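Local coordinates for putative membrane anchored protein (PDB 3LSO) that is of unknown function but is an all-beta protein, probably membrane-anchored, with an N-terminal domain of the E-set clan, at residues 378-389 with 432-443. Residues are numbered along the deposited sequence; the frame is centred on the assembly and turned at random.
Sequences YDPEWKNESKKP and GVYKYSNSLKDL
Pro380 lies over one face of the Tyr434 ring: its CA stands 3.9 Å from the ring centroid and 23° off the normal, the geometry of a CH-pi contact, while Tyr378 O meets the ring edge, 3.6 Å from CE2, and Ser439 OG and Leu440 O of the hairpin also lie at the edge, in the ring plane. Having CG anti to the backbone N (chi1 172°) carries the Tyr434 ring out to this loop. The Trp382 indole is sandwiched between prolines of its own loop, Pro389 CG centred on one face and Pro380 CB nearer the rim of the other; Asp442 O approaches its edge, 3.8 Å from CH2. Lys441 runs past the indole in the opposite direction, CB 4.0 Å from Trp382 CZ3, and its NZ donates to Pro380 O at 2.7 Å, from 51° out of the carbonyl plane. Glu385 crosses this lysine at about a right angle; its OE2 forms only a long salt bridge with NZ, 4.0 Å. The loop between strands 369-370 and 394-398 thus covers one side of the antiparallel hairpin 425-435/440-453, joined by backbone bonds between Val433 and Asp442. Strand 335-343 pairs with strand 425-435, and its Glu339 accepts from Trp382 NE1.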
loop_
_atom_site.group_PDB
_atom_site.type_symbol
_atom_site.label_atom_id
_atom_site.label_comp_id
_atom_site.label_asym_id
_atom_site.label_seq_id
_atom_site.Cartn_x
_atom_site.Cartn_y
_atom_site.Cartn_z
ATOM N N TYR B 378 -30.379 -11.984 -40.561
ATOM C CA TYR B 378 -29.640 -10.845 -41.112
ATOM C C TYR B 378 -28.137 -11.082 -41.206
ATOM O O TYR B 378 -27.497 -11.403 -40.222
ATOM C CB TYR B 378 -29.883 -9.559 -40.304
ATOM C CG TYR B 378 -31.323 -9.101 -40.132
ATOM C CD1 TYR B 378 -32.276 -9.302 -41.126
ATOM C CD2 TYR B 378 -31.710 -8.426 -38.974
ATOM C CE1 TYR B 378 -33.561 -8.879 -40.963
ATOM C CE2 TYR B 378 -33.022 -7.974 -38.807
ATOM C CZ TYR B 378 -33.928 -8.217 -39.803
ATOM O OH TYR B 378 -35.218 -7.801 -39.636
ATOM N N ASP B 379 -27.592 -10.865 -42.397
ATOM C CA ASP B 379 -26.172 -11.034 -42.695
ATOM C C ASP B 379 -25.379 -9.908 -42.022
ATOM O O ASP B 379 -25.590 -8.725 -42.348
ATOM C CB ASP B 379 -26.007 -10.965 -44.230
ATOM C CG ASP B 379 -24.632 -11.393 -44.727
ATOM O OD1 ASP B 379 -23.648 -11.364 -43.958
ATOM O OD2 ASP B 379 -24.536 -11.754 -45.923
ATOM N N PRO B 380 -24.465 -10.245 -41.089
ATOM C CA PRO B 380 -23.670 -9.230 -40.421
ATOM C C PRO B 380 -22.619 -8.645 -41.339
ATOM O O PRO B 380 -22.028 -7.625 -41.027
ATOM C CB PRO B 380 -22.985 -10.009 -39.319
ATOM C CG PRO B 380 -22.839 -11.328 -39.865
ATOM C CD PRO B 380 -24.126 -11.579 -40.588
ATOM N N GLU B 381 -22.378 -9.298 -42.461
ATOM C CA GLU B 381 -21.473 -8.767 -43.472
ATOM C C GLU B 381 -20.144 -8.297 -42.889
ATOM O O GLU B 381 -19.744 -7.125 -43.064
ATOM C CB GLU B 381 -22.142 -7.662 -44.269
ATOM C CG GLU B 381 -23.126 -8.201 -45.276
ATOM C CD GLU B 381 -23.911 -7.106 -45.973
ATOM O OE1 GLU B 381 -23.870 -5.938 -45.523
ATOM O OE2 GLU B 381 -24.587 -7.426 -46.972
ATOM N N TRP B 382 -19.482 -9.243 -42.215
ATOM C CA TRP B 382 -18.206 -9.035 -41.554
ATOM C C TRP B 382 -17.124 -8.758 -42.554
ATOM O O TRP B 382 -16.125 -8.164 -42.200
ATOM C CB TRP B 382 -17.786 -10.278 -40.776
ATOM C CG TRP B 382 -18.579 -10.593 -39.537
ATOM C CD1 TRP B 382 -19.449 -11.618 -39.373
ATOM C CD2 TRP B 382 -18.564 -9.876 -38.307
ATOM N NE1 TRP B 382 -19.985 -11.595 -38.120
ATOM C CE2 TRP B 382 -19.451 -10.535 -37.435
ATOM C CE3 TRP B 382 -17.885 -8.733 -37.852
ATOM C CZ2 TRP B 382 -19.673 -10.101 -36.115
ATOM C CZ3 TRP B 382 -18.098 -8.303 -36.556
ATOM C CH2 TRP B 382 -18.987 -8.988 -35.694
ATOM N N LYS B 383 -17.314 -9.191 -43.796
ATOM C CA LYS B 383 -16.294 -9.072 -44.821
ATOM C C LYS B 383 -16.095 -7.620 -45.196
ATOM O O LYS B 383 -15.181 -7.287 -45.955
ATOM C CB LYS B 383 -16.671 -9.896 -46.060
ATOM C CG LYS B 383 -17.667 -9.200 -46.999
ATOM C CD LYS B 383 -18.625 -10.141 -47.698
ATOM C CE LYS B 383 -19.661 -9.341 -48.488
ATOM N NZ LYS B 383 -20.654 -10.191 -49.234
ATOM N N ASN B 384 -16.954 -6.746 -44.701
ATOM C CA ASN B 384 -16.808 -5.323 -45.030
ATOM C C ASN B 384 -16.410 -4.524 -43.818
ATOM O O ASN B 384 -16.313 -3.292 -43.903
ATOM C CB ASN B 384 -18.093 -4.707 -45.599
ATOM C CG ASN B 384 -18.602 -5.417 -46.822
ATOM O OD1 ASN B 384 -17.840 -5.902 -47.670
ATOM N ND2 ASN B 384 -19.917 -5.464 -46.934
ATOM N N GLU B 385 -16.235 -5.216 -42.689
ATOM C CA GLU B 385 -15.722 -4.595 -41.478
ATOM C C GLU B 385 -14.228 -4.620 -41.575
ATOM O O GLU B 385 -13.663 -5.499 -42.223
ATOM C CB GLU B 385 -16.155 -5.361 -40.247
ATOM C CG GLU B 385 -17.632 -5.438 -40.087
ATOM C CD GLU B 385 -18.278 -4.071 -40.022
ATOM O OE1 GLU B 385 -18.029 -3.356 -39.026
ATOM O OE2 GLU B 385 -19.039 -3.720 -40.965
ATOM N N SER B 386 -13.575 -3.662 -40.940
ATOM C CA SER B 386 -12.130 -3.617 -41.030
ATOM C C SER B 386 -11.510 -4.626 -40.073
ATOM O O SER B 386 -10.482 -5.218 -40.372
ATOM C CB SER B 386 -11.593 -2.214 -40.781
ATOM O OG SER B 386 -11.596 -1.935 -39.400
ATOM N N LYS B 387 -12.138 -4.842 -38.932
ATOM C CA LYS B 387 -11.626 -5.860 -38.057
ATOM C C LYS B 387 -12.588 -7.019 -38.084
ATOM O O LYS B 387 -13.741 -6.836 -37.703
ATOM C CB LYS B 387 -11.463 -5.314 -36.645
ATOM C CG LYS B 387 -10.249 -5.910 -35.924
ATOM C CD LYS B 387 -9.876 -5.134 -34.652
ATOM C CE LYS B 387 -9.570 -3.638 -34.905
ATOM N NZ LYS B 387 -9.546 -2.869 -33.613
ATOM N N LYS B 388 -12.121 -8.195 -38.529
ATOM C CA LYS B 388 -12.984 -9.370 -38.813
ATOM C C LYS B 388 -12.764 -10.491 -37.815
ATOM O O LYS B 388 -11.638 -10.694 -37.341
ATOM C CB LYS B 388 -12.716 -9.940 -40.222
ATOM C CG LYS B 388 -12.962 -8.968 -41.360
ATOM C CD LYS B 388 -12.139 -9.289 -42.618
ATOM C CE LYS B 388 -12.247 -8.178 -43.714
ATOM N NZ LYS B 388 -11.240 -7.081 -43.580
ATOM N N PRO B 389 -13.817 -11.276 -37.541
ATOM C CA PRO B 389 -13.661 -12.506 -36.746
ATOM C C PRO B 389 -12.689 -13.447 -37.449
ATOM O O PRO B 389 -12.545 -13.354 -38.667
ATOM C CB PRO B 389 -15.058 -13.131 -36.769
ATOM C CG PRO B 389 -15.979 -12.055 -37.356
ATOM C CD PRO B 389 -15.126 -11.208 -38.212
ATOM N N GLY B 432 -18.151 -11.549 -30.491
ATOM C CA GLY B 432 -18.614 -10.882 -31.713
ATOM C C GLY B 432 -20.085 -10.530 -31.498
ATOM O O GLY B 432 -20.835 -11.348 -30.954
ATOM N N VAL B 433 -20.505 -9.316 -31.859
ATOM C CA VAL B 433 -21.914 -8.962 -31.738
ATOM C C VAL B 433 -22.396 -8.221 -32.960
ATOM O O VAL B 433 -21.663 -7.434 -33.553
ATOM C CB VAL B 433 -22.199 -8.097 -30.513
ATOM C CG1 VAL B 433 -21.813 -8.829 -29.304
ATOM C CG2 VAL B 433 -21.374 -6.838 -30.563
ATOM N N TYR B 434 -23.645 -8.467 -33.320
ATOM C CA TYR B 434 -24.300 -7.713 -34.371
ATOM C C TYR B 434 -25.673 -7.510 -33.777
ATOM O O TYR B 434 -26.382 -8.509 -33.515
ATOM C CB TYR B 434 -24.360 -8.538 -35.665
ATOM C CG TYR B 434 -25.181 -7.957 -36.779
ATOM C CD1 TYR B 434 -25.175 -6.573 -37.043
ATOM C CD2 TYR B 434 -25.955 -8.784 -37.602
ATOM C CE1 TYR B 434 -25.947 -6.031 -38.085
ATOM C CE2 TYR B 434 -26.729 -8.252 -38.662
ATOM C CZ TYR B 434 -26.711 -6.884 -38.878
ATOM O OH TYR B 434 -27.429 -6.357 -39.896
ATOM N N LYS B 435 -26.032 -6.238 -33.536
ATOM C CA LYS B 435 -27.225 -5.894 -32.757
ATOM C C LYS B 435 -27.688 -4.501 -33.076
ATOM O O LYS B 435 -26.952 -3.741 -33.718
ATOM C CB LYS B 435 -26.913 -5.982 -31.261
ATOM C CG LYS B 435 -25.944 -4.927 -30.744
ATOM C CD LYS B 435 -25.409 -5.298 -29.385
ATOM C CE LYS B 435 -24.607 -4.146 -28.807
ATOM N NZ LYS B 435 -24.213 -4.399 -27.396
ATOM N N TYR B 436 -28.881 -4.156 -32.587
ATOM C CA TYR B 436 -29.492 -2.822 -32.754
ATOM C C TYR B 436 -30.167 -2.611 -34.096
ATOM O O TYR B 436 -29.712 -3.155 -35.116
ATOM C CB TYR B 436 -28.501 -1.669 -32.553
ATOM C CG TYR B 436 -27.889 -1.607 -31.186
ATOM C CD1 TYR B 436 -28.410 -2.357 -30.133
ATOM C CD2 TYR B 436 -26.793 -0.787 -30.941
ATOM C CE1 TYR B 436 -27.841 -2.304 -28.877
ATOM C CE2 TYR B 436 -26.221 -0.702 -29.679
ATOM C CZ TYR B 436 -26.749 -1.470 -28.648
ATOM O OH TYR B 436 -26.193 -1.407 -27.390
ATOM N N SER B 437 -31.259 -1.829 -34.052
ATOM C CA SER B 437 -31.940 -1.232 -35.197
ATOM C C SER B 437 -30.934 -0.484 -36.067
ATOM O O SER B 437 -30.754 -0.823 -37.227
ATOM C CB SER B 437 -32.974 -0.236 -34.647
ATOM O OG SER B 437 -34.145 -0.106 -35.441
ATOM N N ASN B 438 -30.327 0.577 -35.530
ATOM C CA ASN B 438 -29.198 1.240 -36.182
ATOM C C ASN B 438 -28.042 0.325 -35.865
ATOM O O ASN B 438 -27.408 0.454 -34.800
ATOM C CB ASN B 438 -28.959 2.647 -35.627
ATOM C CG ASN B 438 -28.147 3.538 -36.589
ATOM O OD1 ASN B 438 -27.147 3.101 -37.148
ATOM N ND2 ASN B 438 -28.585 4.811 -36.781
ATOM N N SER B 439 -27.777 -0.606 -36.774
ATOM C CA SER B 439 -27.104 -1.858 -36.403
ATOM C C SER B 439 -25.582 -1.763 -36.246
ATOM O O SER B 439 -24.883 -1.389 -37.187
ATOM C CB SER B 439 -27.435 -2.940 -37.427
ATOM O OG SER B 439 -26.780 -2.702 -38.653
ATOM N N LEU B 440 -25.049 -2.110 -35.087
ATOM C CA LEU B 440 -23.609 -2.122 -34.984
ATOM C C LEU B 440 -23.025 -3.534 -35.019
ATOM O O LEU B 440 -23.721 -4.520 -34.786
ATOM C CB LEU B 440 -23.128 -1.339 -33.756
ATOM C CG LEU B 440 -23.230 -1.841 -32.312
ATOM C CD1 LEU B 440 -22.299 -3.013 -32.012
ATOM C CD2 LEU B 440 -22.926 -0.694 -31.359
ATOM N N LYS B 441 -21.738 -3.609 -35.313
ATOM C CA LYS B 441 -21.005 -4.854 -35.361
ATOM C C LYS B 441 -19.726 -4.595 -34.583
ATOM O O LYS B 441 -19.063 -3.566 -34.789
ATOM C CB LYS B 441 -20.677 -5.241 -36.819
ATOM C CG LYS B 441 -21.892 -5.360 -37.766
ATOM C CD LYS B 441 -21.581 -4.904 -39.196
ATOM C CE LYS B 441 -22.865 -4.674 -39.979
ATOM N NZ LYS B 441 -22.753 -5.026 -41.419
ATOM N N ASP B 442 -19.371 -5.505 -33.689
ATOM C CA ASP B 442 -18.243 -5.272 -32.811
ATOM C C ASP B 442 -17.609 -6.587 -32.338
ATOM O O ASP B 442 -18.296 -7.630 -32.242
ATOM C CB ASP B 442 -18.735 -4.470 -31.616
ATOM C CG ASP B 442 -17.618 -3.724 -30.892
ATOM O OD1 ASP B 442 -16.421 -3.896 -31.272
ATOM O OD2 ASP B 442 -17.973 -2.948 -29.938
ATOM N N LEU B 443 -16.302 -6.545 -32.063
ATOM C CA LEU B 443 -15.615 -7.638 -31.393
ATOM C C LEU B 443 -15.080 -7.076 -30.094
ATOM O O LEU B 443 -14.327 -6.094 -30.094
ATOM C CB LEU B 443 -14.508 -8.204 -32.255
ATOM C CG LEU B 443 -15.001 -8.991 -33.468
ATOM C CD1 LEU B 443 -13.959 -9.019 -34.563
ATOM C CD2 LEU B 443 -15.434 -10.425 -33.122
#